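Local coordinates for flavodoxin (Bacillus cereus, PDB 6GAQ), which probably serves as a low-potential electron donor to a number of redox enzymes, using bound flavin mononucleotide as its redox cofactor, at residues K30-L33 with D34-H38; L104-E107 with A108-I111; P134-E137 with E138-E141. One frame throughout, in Å; residues are numbered along the deposited sequence.

Interaction 1. Residues K30-L33 with D34-H38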
ATOM      1  N   LYS A  30       7.720   4.016  -5.660  1.00 35.93           N
ATOM      2  CA  LYS A  30       8.180   3.346  -6.873  1.00 33.19           C
ATOM      3  C   LYS A  30       9.561   3.834  -7.289  1.00 36.14           C
ATOM      4  O   LYS A  30      10.421   3.032  -7.676  1.00 35.49           O
ATOM      5  CB  LYS A  30       7.177   3.563  -8.007  1.00 28.94           C
ATOM      6  CG  LYS A  30       7.769   3.360  -9.394  1.00 30.16           C
ATOM      7  CD  LYS A  30       6.713   3.458 -10.480  1.00 54.27           C
ATOM      8  CE  LYS A  30       7.337   3.300 -11.855  1.00 40.50           C
ATOM      9  NZ  LYS A  30       8.229   2.108 -11.914  1.00 51.19           N
ATOM     10  N   VAL A  31       9.792   5.145  -7.213  1.00 27.90           N
ATOM     11  CA  VAL A  31      11.070   5.706  -7.641  1.00 26.65           C
ATOM     12  C   VAL A  31      12.206   5.179  -6.771  1.00 35.11           C
ATOM     13  O   VAL A  31      13.285   4.838  -7.273  1.00 30.93           O
ATOM     14  CB  VAL A  31      11.001   7.245  -7.630  1.00 24.44           C
ATOM     15  CG1 VAL A  31      12.388   7.840  -7.677  1.00 28.60           C
ATOM     16  CG2 VAL A  31      10.169   7.741  -8.803  1.00 29.49           C
ATOM     17  N   SER A  32      11.982   5.095  -5.457  1.00 40.70           N
ATOM     18  CA  SER A  32      12.980   4.494  -4.575  1.00 32.61           C
ATOM     19  C   SER A  32      13.212   3.034  -4.936  1.00 37.56           C
ATOM     20  O   SER A  32      14.357   2.579  -5.038  1.00 39.45           O
ATOM     21  CB  SER A  32      12.540   4.614  -3.116  1.00 36.17           C
ATOM     22  OG  SER A  32      13.321   3.777  -2.280  1.00 46.90           O
ATOM     23  N   LEU A  33      12.126   2.282  -5.131  1.00 40.27           N
ATOM     24  CA  LEU A  33      12.245   0.887  -5.526  1.00 38.13           C
ATOM     25  C   LEU A  33      12.836   0.732  -6.920  1.00 33.21           C
ATOM     26  O   LEU A  33      13.322  -0.351  -7.251  1.00 51.13           O
ATOM     27  CB  LEU A  33      10.879   0.204  -5.462  1.00 33.88           C
ATOM     28  CG  LEU A  33      10.302  -0.060  -4.072  1.00 31.45           C
ATOM     29  CD1 LEU A  33       8.925  -0.695  -4.186  1.00 37.61           C
ATOM     30  CD2 LEU A  33      11.240  -0.940  -3.265  1.00 31.53           C
ATOM     31  N   ASP A  34      12.791   1.782  -7.745  1.00 42.79           N
ATOM     32  CA  ASP A  34      13.455   1.732  -9.043  1.00 33.01           C
ATOM     33  C   ASP A  34      14.970   1.750  -8.886  1.00 43.01           C
ATOM     34  O   ASP A  34      15.684   1.068  -9.628  1.00 37.90           O
ATOM     35  CB  ASP A  34      13.008   2.907  -9.912  1.00 30.66           C
ATOM     36  CG  ASP A  34      11.647   2.694 -10.537  1.00 41.09           C
ATOM     37  OD1 ASP A  34      11.185   1.535 -10.600  1.00 56.05           O
ATOM     38  OD2 ASP A  34      11.037   3.696 -10.966  1.00 42.42           O
ATOM     39  N   ALA A  35      15.475   2.533  -7.927  1.00 37.53           N
ATOM     40  CA  ALA A  35      16.918   2.706  -7.781  1.00 29.79           C
ATOM     41  C   ALA A  35      17.605   1.387  -7.456  1.00 32.25           C
ATOM     42  O   ALA A  35      18.706   1.115  -7.948  1.00 53.23           O
ATOM     43  CB  ALA A  35      17.212   3.751  -6.709  1.00 39.11           C
ATOM     44  N   PHE A  36      16.985   0.568  -6.612  1.00 36.59           N
ATOM     45  CA  PHE A  36      17.330  -0.844  -6.556  1.00 41.27           C
ATOM     46  C   PHE A  36      16.744  -1.505  -7.794  1.00 53.78           C
ATOM     47  O   PHE A  36      15.557  -1.343  -8.083  1.00 67.17           O
ATOM     48  CB  PHE A  36      16.781  -1.497  -5.288  1.00 45.70           C
ATOM     49  CG  PHE A  36      17.032  -0.707  -4.034  1.00 35.10           C
ATOM     50  CD1 PHE A  36      16.127   0.255  -3.611  1.00 38.99           C
ATOM     51  CD2 PHE A  36      18.170  -0.928  -3.276  1.00 36.93           C
ATOM     52  CE1 PHE A  36      16.357   0.983  -2.459  1.00 32.33           C
ATOM     53  CE2 PHE A  36      18.404  -0.202  -2.123  1.00 32.32           C
ATOM     54  CZ  PHE A  36      17.496   0.755  -1.714  1.00 35.87           C
ATOM     55  N   ASP A  37      17.567  -2.237  -8.539  1.00 53.15           N
ATOM     56  CA  ASP A  37      17.132  -2.692  -9.855  1.00 63.55           C
ATOM     57  C   ASP A  37      15.985  -3.698  -9.777  1.00 53.21           C
ATOM     58  O   ASP A  37      16.037  -4.765 -10.399  1.00 62.77           O
ATOM     59  CB  ASP A  37      18.317  -3.271 -10.627  1.00 65.31           C
ATOM     60  CG  ASP A  37      19.330  -2.205 -11.008  1.00 75.67           C
ATOM     61  OD1 ASP A  37      18.910  -1.078 -11.347  1.00 89.27           O
ATOM     62  OD2 ASP A  37      20.545  -2.488 -10.958  1.00 78.94           O
ATOM     63  N   HIS A  38      14.935  -3.342  -9.036  1.00 39.97           N
ATOM     64  CA  HIS A  38      13.711  -4.120  -8.943  1.00 44.26           C
ATOM     65  C   HIS A  38      12.772  -3.769 -10.095  1.00 45.69           C
ATOM     66  O   HIS A  38      12.886  -2.715 -10.727  1.00 46.59           O
ATOM     67  CB  HIS A  38      13.002  -3.859  -7.611  1.00 36.42           C
ATOM     68  CG  HIS A  38      13.727  -4.393  -6.414  1.00 43.31           C
ATOM     69  ND1 HIS A  38      14.387  -5.602  -6.417  1.00 42.75           N
ATOM     70  CD2 HIS A  38      13.885  -3.881  -5.169  1.00 42.00           C
ATOM     71  CE1 HIS A  38      14.923  -5.813  -5.227  1.00 45.11           C
ATOM     72  NE2 HIS A  38      14.635  -4.783  -4.453  1.00 58.45           N
TER
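Lys-30 and Asp-34 meet one helical turn apart at the C-terminal end of helix 21-35. NZ of Lys-30 lies 3.3 Å from OD1 of Asp-34 and about equally far from OD2, so the salt bridge is forked but weak in both arms. A bend at the last torsion (chi4 49°) turns the ammonium to the open end of the carboxylate, between OD1 and OD2, and a firmer partner, the carbonyl oxygen of Val-40, shares it.

The close packing lies round Leu-33, the buried residue here. Its carbonyl oxygen is covered by CB of His-38, 3.5 Å away, and its CA sits at the edge of the Phe-36 ring. CD1 of that ring approaches the carbonyl oxygen of Ser-32 to 3.3 Å. On the solvent side, Val-31 and Ala-35 are exposed, and the bond between them is a backbone one: Ala-35 N reaches Val-31 O over 3.2 Å with an N-H...O angle of 140°. Helical backbone angles stop at Phe-36, and the chain then runs toward strand 40-44.

This helix end belongs to a beta-alpha-beta unit: Leu-33 rests on Ile-11 of strand 11-16 and Val-40 of strand 40-44, while Ser-32, Leu-33 and Phe-36 touch helix 137-152.

Interaction 2. Residues L104-E107 with A108-I111. With FMN (flavin mononucleotide), chain C.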
ATOM      1  N   LEU A 104     -10.030   7.940  13.608  1.00 28.76           N
ATOM      2  CA  LEU A 104      -9.401   6.757  13.026  1.00 35.26           C
ATOM      3  C   LEU A 104      -8.463   7.203  11.908  1.00 51.28           C
ATOM      4  O   LEU A 104      -8.774   7.114  10.720  1.00 44.41           O
ATOM      5  CB  LEU A 104     -10.466   5.787  12.529  1.00 21.78           C
ATOM      6  CG  LEU A 104     -11.450   5.292  13.591  1.00 49.15           C
ATOM      7  CD1 LEU A 104     -12.564   4.468  12.964  1.00 36.27           C
ATOM      8  CD2 LEU A 104     -10.728   4.492  14.666  1.00 26.45           C
ATOM      9  N   PHE A 105      -7.289   7.689  12.306  1.00 46.06           N
ATOM     10  CA  PHE A 105      -6.294   8.159  11.348  1.00 40.12           C
ATOM     11  C   PHE A 105      -5.658   6.968  10.642  1.00 36.62           C
ATOM     12  O   PHE A 105      -4.974   6.157  11.275  1.00 35.10           O
ATOM     13  CB  PHE A 105      -5.234   9.000  12.050  1.00 32.58           C
ATOM     14  CG  PHE A 105      -4.122   9.455  11.147  1.00 29.36           C
ATOM     15  CD1 PHE A 105      -4.344  10.430  10.188  1.00 25.54           C
ATOM     16  CD2 PHE A 105      -2.852   8.909  11.257  1.00 20.74           C
ATOM     17  CE1 PHE A 105      -3.323  10.852   9.355  1.00 30.38           C
ATOM     18  CE2 PHE A 105      -1.826   9.328  10.427  1.00 19.08           C
ATOM     19  CZ  PHE A 105      -2.062  10.300   9.475  1.00 21.69           C
ATOM     20  N   CYS A 106      -5.889   6.864   9.332  1.00 41.34           N
ATOM     21  CA  CYS A 106      -5.295   5.818   8.498  1.00 28.49           C
ATOM     22  C   CYS A 106      -5.690   4.421   8.975  1.00 40.28           C
ATOM     23  O   CYS A 106      -4.854   3.520   9.071  1.00 40.03           O
ATOM     24  CB  CYS A 106      -3.771   5.961   8.432  1.00 28.59           C
ATOM     25  SG  CYS A 106      -3.189   7.310   7.376  1.00 37.54           S
ATOM     26  N   GLU A 107      -6.979   4.237   9.279  1.00 37.03           N
ATOM     27  CA  GLU A 107      -7.473   2.899   9.591  1.00 47.27           C
ATOM     28  C   GLU A 107      -7.309   1.959   8.405  1.00 45.70           C
ATOM     29  O   GLU A 107      -7.145   0.748   8.590  1.00 35.97           O
ATOM     30  CB  GLU A 107      -8.943   2.956  10.010  1.00 48.67           C
ATOM     31  CG  GLU A 107      -9.199   2.748  11.496  1.00 46.67           C
ATOM     32  CD  GLU A 107      -8.239   1.767  12.138  1.00 50.40           C
ATOM     33  OE1 GLU A 107      -7.330   2.215  12.868  1.00 71.37           O
ATOM     34  OE2 GLU A 107      -8.401   0.549  11.921  1.00 49.05           O
ATOM     35  N   ALA A 108      -7.351   2.500   7.183  1.00 41.34           N
ATOM     36  CA  ALA A 108      -7.188   1.679   5.988  1.00 35.25           C
ATOM     37  C   ALA A 108      -5.855   0.946   5.987  1.00 37.32           C
ATOM     38  O   ALA A 108      -5.760  -0.167   5.456  1.00 40.15           O
ATOM     39  CB  ALA A 108      -7.314   2.549   4.737  1.00 26.89           C
ATOM     40  N   VAL A 109      -4.817   1.551   6.568  1.00 35.34           N
ATOM     41  CA  VAL A 109      -3.526   0.881   6.665  1.00 36.09           C
ATOM     42  C   VAL A 109      -3.635  -0.352   7.552  1.00 40.23           C
ATOM     43  O   VAL A 109      -3.081  -1.413   7.240  1.00 46.71           O
ATOM     44  CB  VAL A 109      -2.455   1.861   7.180  1.00 32.96           C
ATOM     45  CG1 VAL A 109      -1.097   1.189   7.227  1.00 24.34           C
ATOM     46  CG2 VAL A 109      -2.411   3.105   6.305  1.00 32.30           C
ATOM     47  N   THR A 110      -4.360  -0.233   8.668  1.00 41.19           N
ATOM     48  CA  THR A 110      -4.562  -1.381   9.545  1.00 39.12           C
ATOM     49  C   THR A 110      -5.436  -2.438   8.882  1.00 42.49           C
ATOM     50  O   THR A 110      -5.177  -3.639   9.017  1.00 39.27           O
ATOM     51  CB  THR A 110      -5.185  -0.930  10.867  1.00 44.23           C
ATOM     52  OG1 THR A 110      -4.457   0.191  11.386  1.00 49.74           O
ATOM     53  CG2 THR A 110      -5.163  -2.064  11.884  1.00 29.67           C
ATOM     54  N   ILE A 111      -6.473  -2.006   8.159  1.00 35.84           N
ATOM     55  CA  ILE A 111      -7.399  -2.949   7.535  1.00 31.82           C
ATOM     56  C   ILE A 111      -6.668  -3.832   6.532  1.00 39.67           C
ATOM     57  O   ILE A 111      -6.770  -5.064   6.573  1.00 36.59           O
ATOM     58  CB  ILE A 111      -8.565  -2.192   6.872  1.00 30.88           C
ATOM     59  CG1 ILE A 111      -9.418  -1.492   7.931  1.00 27.63           C
ATOM     60  CG2 ILE A 111      -9.408  -3.142   6.036  1.00 41.97           C
ATOM     61  CD1 ILE A 111     -10.410  -0.502   7.360  1.00 36.57           C
TER
HETATM   62  N1  FMN C1001      -8.810  10.268   7.057  1.00 44.61           N
HETATM   63  C2  FMN C1001      -8.563   9.364   8.070  1.00 42.44           C
HETATM   64  O2  FMN C1001      -7.407   9.141   8.425  1.00 41.48           O
HETATM   65  N3  FMN C1001      -9.609   8.708   8.687  1.00 44.27           N
HETATM   66  C4  FMN C1001     -10.909   8.952   8.294  1.00 47.03           C
HETATM   67  O4  FMN C1001     -11.840   8.366   8.844  1.00 48.44           O
HETATM   68  C4A FMN C1001     -11.161   9.862   7.274  1.00 47.73           C
HETATM   69  N5  FMN C1001     -12.459  10.109   6.879  1.00 42.68           N
HETATM   70  C5A FMN C1001     -12.709  11.011   5.868  1.00 36.12           C
HETATM   71  C6  FMN C1001     -14.019  11.257   5.473  1.00 43.23           C
HETATM   72  C7  FMN C1001     -14.281  12.166   4.455  1.00 40.11           C
HETATM   73  C7M FMN C1001     -15.696  12.426   4.032  1.00 34.13           C
HETATM   74  C8  FMN C1001     -13.229  12.829   3.831  1.00 38.84           C
HETATM   75  C8M FMN C1001     -13.504  13.811   2.732  1.00 43.64           C
HETATM   76  C9  FMN C1001     -11.919  12.582   4.227  1.00 37.42           C
HETATM   77  C9A FMN C1001     -11.655  11.673   5.245  1.00 44.83           C
HETATM   78  N10 FMN C1001     -10.352  11.419   5.633  1.00 41.71           N
HETATM   79  C10 FMN C1001     -10.106  10.521   6.654  1.00 41.53           C
HETATM   80  C1' FMN C1001      -9.208  12.143   4.980  1.00 42.01           C
HETATM   81  C2' FMN C1001      -8.638  11.464   3.739  1.00 32.78           C
HETATM   82  O2' FMN C1001      -8.200  10.161   4.050  1.00 40.06           O
HETATM   83  C3' FMN C1001      -7.468  12.309   3.243  1.00 27.85           C
HETATM   84  O3' FMN C1001      -7.964  13.486   2.643  1.00 36.32           O
HETATM   85  C4' FMN C1001      -6.550  11.580   2.263  1.00 41.53           C
HETATM   86  O4' FMN C1001      -5.313  12.255   2.215  1.00 33.19           O
HETATM   87  C5' FMN C1001      -7.121  11.504   0.850  1.00 38.88           C
HETATM   88  O5' FMN C1001      -6.211  10.777   0.053  1.00 37.53           O
HETATM   89  P   FMN C1001      -6.331  10.726  -1.553  1.00 39.35           P
HETATM   90  O1P FMN C1001      -5.819  12.028  -2.116  1.00 45.71           O
HETATM   91  O2P FMN C1001      -5.493   9.589  -2.085  1.00 32.52           O
HETATM   92  O3P FMN C1001      -7.774  10.535  -1.958  1.00 43.05           O
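Cys-106 and Val-109 touch where a flavin-binding loop turns into helix 107-117, and the segment leading up to them is a type II beta turn from Leu-104 to Glu-107. Leu-104 opens the turn by giving its carbonyl oxygen to FMN N3, 2.7 Å away and nearly straight at 167°. At Phe-105, CA lies 3.3 Å from FMN O2, while one face of the ring carries SG of Cys-106 toward its rim; the ring also packs on Lys-129 and Glu-131 of strand 122-131.

Cys-106 holds the cofactor through its backbone, N donating to FMN O2 over 2.9 Å. Its CB meets CG2 of Val-109 at 3.8 Å, and its carbonyl oxygen accepts from Val-109 N, which stands above the carbonyl plane. Glu-107 O receives Ile-111 N at 2.9 Å with an angle of 155°. With the side chain bent at chi2 (-35°), the Glu-107 carboxylate curls back beside Thr-110, OE2 coming to 3.7 Å from CB. CG1 of Ile-111 closes over Glu-107 O, and Ala-108 N is bonded to the hydroxyl of Thr-65.

The chemistry implies recognition by main chain: one carbonyl and one N-H of the turn match the N3-H and O2 of the pyrimidine edge, so selectivity here probably depends on the backbone shape of the turn rather than on its side chains.

Interaction 3. Residues P134-E137 with E138-E141. With CA (calcium ion), chain D; CA (calcium ion), chain E.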
ATOM      1  N   PRO A 134       2.057  14.178   0.583  1.00 29.73           N
ATOM      2  CA  PRO A 134       3.462  14.216   1.023  1.00 31.18           C
ATOM      3  C   PRO A 134       4.208  15.416   0.447  1.00 40.52           C
ATOM      4  O   PRO A 134       5.150  15.284  -0.340  1.00 33.17           O
ATOM      5  CB  PRO A 134       4.001  12.877   0.503  1.00 31.07           C
ATOM      6  CG  PRO A 134       3.224  12.640  -0.745  1.00 22.92           C
ATOM      7  CD  PRO A 134       1.839  13.185  -0.486  1.00 24.65           C
ATOM      8  N   GLU A 135       3.787  16.614   0.854  1.00 20.23           N
ATOM      9  CA  GLU A 135       4.205  17.857   0.219  1.00 33.23           C
ATOM     10  C   GLU A 135       5.176  18.667   1.076  1.00 31.99           C
ATOM     11  O   GLU A 135       5.236  19.894   0.958  1.00 41.28           O
ATOM     12  CB  GLU A 135       2.980  18.702  -0.134  1.00 30.02           C
ATOM     13  CG  GLU A 135       2.159  19.145   1.066  1.00 14.82           C
ATOM     14  CD  GLU A 135       0.812  19.717   0.670  1.00 36.00           C
ATOM     15  OE1 GLU A 135      -0.216  19.061   0.936  1.00 61.23           O
ATOM     16  OE2 GLU A 135       0.783  20.822   0.089  1.00 38.70           O
ATOM     17  N   ASP A 136       5.948  18.005   1.933  1.00 18.56           N
ATOM     18  CA  ASP A 136       6.978  18.688   2.703  1.00 20.84           C
ATOM     19  C   ASP A 136       8.151  17.738   2.909  1.00 23.37           C
ATOM     20  O   ASP A 136       8.101  16.564   2.530  1.00 32.29           O
ATOM     21  CB  ASP A 136       6.424  19.217   4.029  1.00 16.86           C
ATOM     22  CG  ASP A 136       6.197  18.123   5.045  1.00 45.93           C
ATOM     23  OD1 ASP A 136       5.504  17.140   4.719  1.00 38.17           O
ATOM     24  OD2 ASP A 136       6.705  18.253   6.178  1.00 48.51           O
ATOM     25  N   GLU A 137       9.215  18.260   3.523  1.00 16.82           N
ATOM     26  CA  GLU A 137      10.487  17.543   3.557  1.00 29.80           C
ATOM     27  C   GLU A 137      10.393  16.249   4.357  1.00 35.28           C
ATOM     28  O   GLU A 137      10.889  15.207   3.914  1.00 37.99           O
ATOM     29  CB  GLU A 137      11.583  18.446   4.125  1.00 28.97           C
ATOM     30  CG  GLU A 137      12.994  17.955   3.846  1.00 46.62           C
ATOM     31  CD  GLU A 137      14.047  19.008   4.137  1.00 82.11           C
ATOM     32  OE1 GLU A 137      13.869  19.782   5.100  1.00 77.47           O
ATOM     33  OE2 GLU A 137      15.054  19.062   3.399  1.00 68.05           O
ATOM     34  N   GLU A 138       9.769  16.288   5.536  1.00 47.85           N
ATOM     35  CA  GLU A 138       9.735  15.093   6.371  1.00 42.88           C
ATOM     36  C   GLU A 138       8.691  14.080   5.918  1.00 35.74           C
ATOM     37  O   GLU A 138       8.775  12.913   6.315  1.00 37.61           O
ATOM     38  CB  GLU A 138       9.505  15.464   7.839  1.00 51.21           C
ATOM     39  CG  GLU A 138       8.508  16.576   8.080  1.00 48.13           C
ATOM     40  CD  GLU A 138       8.619  17.152   9.478  1.00 53.49           C
ATOM     41  OE1 GLU A 138       7.643  17.770   9.949  1.00 38.38           O
ATOM     42  OE2 GLU A 138       9.685  16.985  10.107  1.00 42.03           O
ATOM     43  N   ASP A 139       7.716  14.486   5.101  1.00 36.37           N
ATOM     44  CA  ASP A 139       6.838  13.499   4.478  1.00 36.94           C
ATOM     45  C   ASP A 139       7.565  12.749   3.371  1.00 29.84           C
ATOM     46  O   ASP A 139       7.423  11.526   3.243  1.00 29.72           O
ATOM     47  CB  ASP A 139       5.583  14.169   3.923  1.00 20.16           C
ATOM     48  CG  ASP A 139       4.415  14.112   4.885  1.00 30.63           C
ATOM     49  OD1 ASP A 139       3.271  14.326   4.437  1.00 20.79           O
ATOM     50  OD2 ASP A 139       4.640  13.857   6.088  1.00 35.03           O
ATOM     51  N   VAL A 140       8.344  13.467   2.560  1.00 41.07           N
ATOM     52  CA  VAL A 140       9.150  12.823   1.527  1.00 32.81           C
ATOM     53  C   VAL A 140      10.173  11.890   2.160  1.00 40.25           C
ATOM     54  O   VAL A 140      10.452  10.802   1.639  1.00 39.12           O
ATOM     55  CB  VAL A 140       9.822  13.887   0.638  1.00 25.07           C
ATOM     56  CG1 VAL A 140      10.733  13.233  -0.391  1.00 32.02           C
ATOM     57  CG2 VAL A 140       8.769  14.748  -0.042  1.00 23.93           C
ATOM     58  N   GLU A 141      10.742  12.293   3.299  1.00 39.98           N
ATOM     59  CA  GLU A 141      11.701  11.435   3.985  1.00 39.64           C
ATOM     60  C   GLU A 141      11.016  10.257   4.666  1.00 34.93           C
ATOM     61  O   GLU A 141      11.634   9.200   4.836  1.00 28.97           O
ATOM     62  CB  GLU A 141      12.503  12.251   4.999  1.00 54.06           C
ATOM     63  CG  GLU A 141      13.611  13.083   4.370  1.00 57.24           C
ATOM     64  CD  GLU A 141      14.756  13.349   5.325  1.00 64.49           C
ATOM     65  OE1 GLU A 141      14.490  13.724   6.487  1.00 69.72           O
ATOM     66  OE2 GLU A 141      15.924  13.182   4.913  1.00 67.55           O
TER
HETATM   67 CA    CA D1002       5.602  17.947   8.563  1.00 35.76          CA
HETATM   68 CA    CA E1003       1.581  15.985   4.551  1.00 29.75          CA
HETATM   69  O   HOH W   1       4.944  15.581   8.254  1.00 24.96           O
HETATM   70  O   HOH W   2       0.021  17.865   4.223  1.00 26.06           O
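The carboxylates of Asp-136, Glu-138 and Asp-139 are the flat groups here, and they meet at an N-capped helix start that also binds two calcium ions. Those of Asp-136 and Glu-138 are turned almost perpendicular, 89° apart, and the planes of Asp-136 and Asp-139 are also well inclined. CG of Glu-138, 3.1 Å from OD2 of Asp-136, and CB of Asp-139, close to OD1, stand off one side of the Asp-136 carboxylate plane; one of the calcium ions stands off the other. The Asp-139 group has CA of Pro-134 close to OD1.

Asp-136 occupies the N-cap position of helix 137-152. With chi1 at 74°, CG stands between its own backbone N and carbonyl carbon, a placement that lets OD1 turn back to Asp-139 N; this capping bond is weak. The main chain is firmer: Asp-136 O accepts from Val-140 N over 3.1 Å at 167°, and Glu-137 O takes Glu-141 N at 3.0 Å. CG2 of Val-140 packs against the same Asp-136 carbonyl oxygen.

Metal binding divides the acids between two sites. One calcium ion takes OD2 of Asp-136 at 2.6 Å, OE1 of Glu-138 at 2.5 Å and a water molecule. The other takes OD1 of Asp-139, a second water and the carbonyl oxygens of Glu-131 and Ala-133, which precede the helix in sequence. OD1 of Asp-136 and OD2 of Asp-139 approach closely as like charges; the two cations probably offset that repulsion, with a weak, long ion pair from Asp-139 to Lys-142 beside them. Pro-134 meanwhile packs on Ser-24, Ile-25 and Leu-28 of helix 21-35. A water links the two sites: it binds the first calcium ion and donates to OD2 of Asp-139 over 2.8 Å.

All three are local contacts at helix ends in a flavodoxin fold with a five-stranded parallel sheet. Interactions 1 and 3 are surface contacts, one at the C-terminal end of helix 21-35 and the other at the start of helix 137-152; these two helices touch, and the contact centres are 18 Å apart. Interaction 2 is partly buried and lies across the centre of the chain from interaction 1, at the start of helix 107-117. The chemistry follows the place: a weak lysine-aspartate bridge in interaction 1, backbone groups facing the flavin in interaction 2, and clustered carboxylates with calcium in interaction 3. Interactions 2 and 3 approach to about 8 Å between nearest atoms.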